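Local coordinates for N-acetylmuramoyl-l-alanine amidase (Bartonella henselae, PDB 3NE8), which probably cleaves the amide bond between N-acetylmuramic acid and L-alanine in peptidoglycan as a zinc-dependent amidase that remodels the cell wall during division, at residues 26-29 / 30-34; 194-197 / 198-201. One frame throughout, in Å; residues are numbered along the deposited sequence.

Contact 1: residues 26-29 / 30-34; sequences ILEK and DVTLA. With ZN (zinc ion), chain B.
In the zinc site of this amidase, a metal ligand sits on the first turn of a helix, and Leu27 and Glu28 start the run of backbone hydrogen bonds that the following residues complete. The helix, 28-45, is the crossover of a beta-alpha-beta unit between parallel strands 5-11 and 49-53. Leu27, at the N-cap position, offers its carbonyl oxygen to two donors: Val31 N lies 3.1 Å from Leu27 O in the carbonyl plane, whereas Asp30 N approaches Leu27 O from above that plane, with a more bent N-H path (133°). One residue on, Thr32 N binds Glu28 O at 2.8 Å, almost in line with the carbonyl bond; the next bond, Leu33 N to Lys29 O, is weak.

Glu28 runs fully extended from CA, its CG anti to the backbone N (chi1 -179°), which carries the carboxylate clear of the helix to the metal. OE2 of Glu28 binds the zinc ion at 2.2 Å beside His13, His82, Asp84 and Glu115. OE1 accepts from Ala20 N and OE2 also from Ala83 N, so the zinc ion and two backbone amides fix the turn of the carboxylate. Lower on the same side chain, Glu28 CG rests 3.8 Å from the methyl CG2 of Thr32, whose hydroxyl is hydrogen-bonded to Gly12 O.

Lys29 and Asp30 lie alongside each other, pointing the same way, but their charges do not pair: the ammonium of Lys29 goes to Asp58 and Gly15 O. OD2 of Asp30 lies on the Leu27 side, where a water accepts from Leu27 N and donates to it, closing a bridge over the helix start. Across the helix start, Ile26 meets Val31 at about a right angle, its CD1 pressed tightly to Val31 CG2 at 3.5 Å.

Contact 2: residues 194-197 / 198-201; sequences LSNK and EDEK
Asn196 caps the helix 197-203: its side-chain OD1 accepts from Asp199 N at 2.9 Å, on a lone pair in the amide plane and with a nearly straight N-H path (163°). With CG anti to the backbone N (chi1 179°) and the amide turned across the chain (chi2 -88°), OD1 comes to the first turn. The backbone continues the pattern, with Glu200 N bound to Asn196 O at 3.0 Å and Lys201 N to Lys197 O at 3.3 Å.

Leu194 crosses Glu200 at about a right angle, its CD2 methyl 3.9 Å from Glu200 CG. Beside this apolar touch one water gathers three groups, donating to Leu194 O and to Glu200 OE1 (2.7 Å from the water) and accepting from Lys197 NZ. Lys197 bends at chi2 and chi4 to bring its ammonium there, yet NZ stays 4.9 Å from Glu200 OE1.

A second shell fixes these groups. Asn196 ND2 donates to His89 O, which sets the rotation of the capping amide, while Asp199 forms a salt bridge with Arg92 and accepts from Tyr193 N and Gly93 N. Glu200 OE1 also accepts from Val23 N, and OE2 is hydrogen-bonded to Thr24 OG1. Arg92 and two backbone N-H groups at Asp199, and Val23 N with the water-linked lysine at Glu200, would favour the anionic form of both buried carboxylates.

Both contacts are starts of helices and both are partly buried, but contact 2 has three exposed residues among those that touch against one in contact 1, and its centre lies about 18 Å from the chain's centre, against about 13 Å. Contact 1 opens the crossover helix against the central sheet and turns an acidic side chain inward to the metal; in contact 2 the loop after strand 186-190 enters a short helix. The N-cap residue contributes a backbone carbonyl in 26-34 and a side-chain amide in 194-201. Each start is also bridged by a water, with a charged lysine joining in only at contact 2. They meet directly: Ile26 CG2 packs 3.7 Å from Glu200 OE2, and Leu194 CD1 approaches Glu28 N.

Contact 1: residues 26-29 / 30-34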
# COMPACT_ATOMS: atom_id res chain seq x y z
N ILE A 26 11.65 29.48 20.17
CA ILE A 26 12.01 28.12 19.80
C ILE A 26 12.31 28.01 18.30
O ILE A 26 11.61 28.60 17.47
CB ILE A 26 10.90 27.13 20.22
CG1 ILE A 26 11.38 25.68 20.08
CG2 ILE A 26 9.62 27.38 19.43
CD1 ILE A 26 10.49 24.69 20.79
N LEU A 27 13.36 27.26 17.96
CA LEU A 27 13.80 27.12 16.57
C LEU A 27 13.45 25.77 15.98
O LEU A 27 13.64 24.72 16.62
CB LEU A 27 15.32 27.30 16.47
CG LEU A 27 15.88 28.69 16.79
CD1 LEU A 27 17.39 28.68 16.66
CD2 LEU A 27 15.27 29.71 15.85
N GLU A 28 12.99 25.80 14.73
CA GLU A 28 12.69 24.58 14.01
C GLU A 28 13.84 23.58 14.06
O GLU A 28 13.61 22.39 14.30
CB GLU A 28 12.33 24.91 12.56
CG GLU A 28 11.97 23.69 11.74
CD GLU A 28 11.63 24.02 10.31
OE1 GLU A 28 11.79 25.19 9.90
OE2 GLU A 28 11.22 23.09 9.60
N LYS A 29 15.08 24.03 13.87
CA LYS A 29 16.19 23.09 13.83
C LYS A 29 16.33 22.31 15.13
O LYS A 29 16.82 21.18 15.12
CB LYS A 29 17.52 23.79 13.49
CG LYS A 29 18.05 24.74 14.56
CD LYS A 29 19.52 25.06 14.31
CE LYS A 29 20.06 26.07 15.31
NZ LYS A 29 21.54 26.24 15.13
N ASP A 30 15.94 22.92 16.24
CA ASP A 30 16.01 22.22 17.52
C ASP A 30 14.83 21.28 17.74
O ASP A 30 14.99 20.19 18.27
CB ASP A 30 16.14 23.22 18.68
CG ASP A 30 17.43 24.04 18.61
OD1 ASP A 30 18.47 23.50 18.20
OD2 ASP A 30 17.38 25.23 18.97
N VAL A 31 13.65 21.71 17.32
CA VAL A 31 12.46 20.88 17.41
C VAL A 31 12.61 19.63 16.55
O VAL A 31 12.24 18.53 16.97
CB VAL A 31 11.20 21.67 16.95
CG1 VAL A 31 9.99 20.74 16.80
CG2 VAL A 31 10.89 22.80 17.91
N THR A 32 13.12 19.79 15.34
CA THR A 32 13.19 18.63 14.45
C THR A 32 14.20 17.59 14.96
O THR A 32 13.96 16.39 14.85
CB THR A 32 13.55 19.03 13.01
OG1 THR A 32 14.86 19.61 13.01
CG2 THR A 32 12.51 19.99 12.43
N LEU A 33 15.34 18.05 15.51
CA LEU A 33 16.33 17.14 16.08
C LEU A 33 15.73 16.42 17.29
O LEU A 33 15.89 15.20 17.43
CB LEU A 33 17.62 17.89 16.44
CG LEU A 33 18.76 17.06 17.02
CD1 LEU A 33 19.20 15.96 16.06
CD2 LEU A 33 19.94 17.95 17.36
N ALA A 34 15.03 17.16 18.15
CA ALA A 34 14.43 16.55 19.33
C ALA A 34 13.38 15.52 18.91
O ALA A 34 13.25 14.45 19.50
CB ALA A 34 13.80 17.61 20.24
ZN ZN B . 11.55 23.09 7.41
O HOH W 1 15.24 26.44 20.02

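Contact 2: residues 194-197 / 198-201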
# COMPACT_ATOMS: atom_id res chain seq x y z
N LEU A 194 5.20 26.21 12.89
CA LEU A 194 5.61 27.23 13.85
C LEU A 194 5.00 28.61 13.57
O LEU A 194 5.10 29.51 14.40
CB LEU A 194 7.13 27.30 13.95
CG LEU A 194 7.73 26.23 14.87
CD1 LEU A 194 9.24 26.19 14.78
CD2 LEU A 194 7.30 26.46 16.31
N SER A 195 4.37 28.77 12.41
CA SER A 195 3.64 29.99 12.09
C SER A 195 2.31 30.08 12.82
O SER A 195 1.68 31.13 12.84
CB SER A 195 3.42 30.11 10.57
OG SER A 195 3.12 28.85 10.00
N ASN A 196 1.87 28.96 13.40
CA ASN A 196 0.61 28.92 14.13
C ASN A 196 0.86 28.78 15.63
O ASN A 196 1.62 27.92 16.07
CB ASN A 196 -0.25 27.75 13.64
CG ASN A 196 -1.55 27.64 14.40
OD1 ASN A 196 -1.62 26.99 15.44
ND2 ASN A 196 -2.58 28.30 13.88
N LYS A 197 0.22 29.65 16.42
CA LYS A 197 0.51 29.74 17.85
C LYS A 197 0.10 28.50 18.62
O LYS A 197 0.76 28.13 19.59
CB LYS A 197 -0.20 30.95 18.45
CG LYS A 197 0.23 32.25 17.83
CD LYS A 197 1.57 32.68 18.38
CE LYS A 197 2.11 33.88 17.64
NZ LYS A 197 2.58 33.50 16.28
N GLU A 198 -0.98 27.86 18.20
CA GLU A 198 -1.44 26.64 18.85
C GLU A 198 -0.49 25.48 18.55
O GLU A 198 -0.15 24.70 19.45
CB GLU A 198 -2.87 26.31 18.45
CG GLU A 198 -3.90 27.31 18.96
CD GLU A 198 -3.88 27.44 20.47
OE1 GLU A 198 -3.71 26.41 21.16
OE2 GLU A 198 -4.03 28.57 20.97
N ASP A 199 -0.07 25.35 17.30
CA ASP A 199 0.92 24.33 16.97
C ASP A 199 2.22 24.55 17.75
O ASP A 199 2.84 23.59 18.19
CB ASP A 199 1.21 24.28 15.46
CG ASP A 199 0.20 23.43 14.70
OD1 ASP A 199 -0.85 23.06 15.28
OD2 ASP A 199 0.45 23.14 13.52
N GLU A 200 2.64 25.80 17.91
CA GLU A 200 3.85 26.08 18.67
C GLU A 200 3.74 25.50 20.08
O GLU A 200 4.71 24.94 20.60
CB GLU A 200 4.17 27.57 18.70
CG GLU A 200 5.47 27.87 19.44
CD GLU A 200 5.88 29.32 19.35
OE1 GLU A 200 5.29 30.08 18.56
OE2 GLU A 200 6.82 29.70 20.08
N LYS A 201 2.57 25.62 20.70
CA LYS A 201 2.37 25.07 22.05
C LYS A 201 2.47 23.55 22.09
O LYS A 201 3.01 22.99 23.05
CB LYS A 201 1.05 25.54 22.65
CG LYS A 201 1.05 26.99 23.10
CD LYS A 201 -0.28 27.38 23.73
CE LYS A 201 -0.22 28.78 24.31
NZ LYS A 201 -1.48 29.17 25.00
O HOH W 2 3.67 30.69 16.52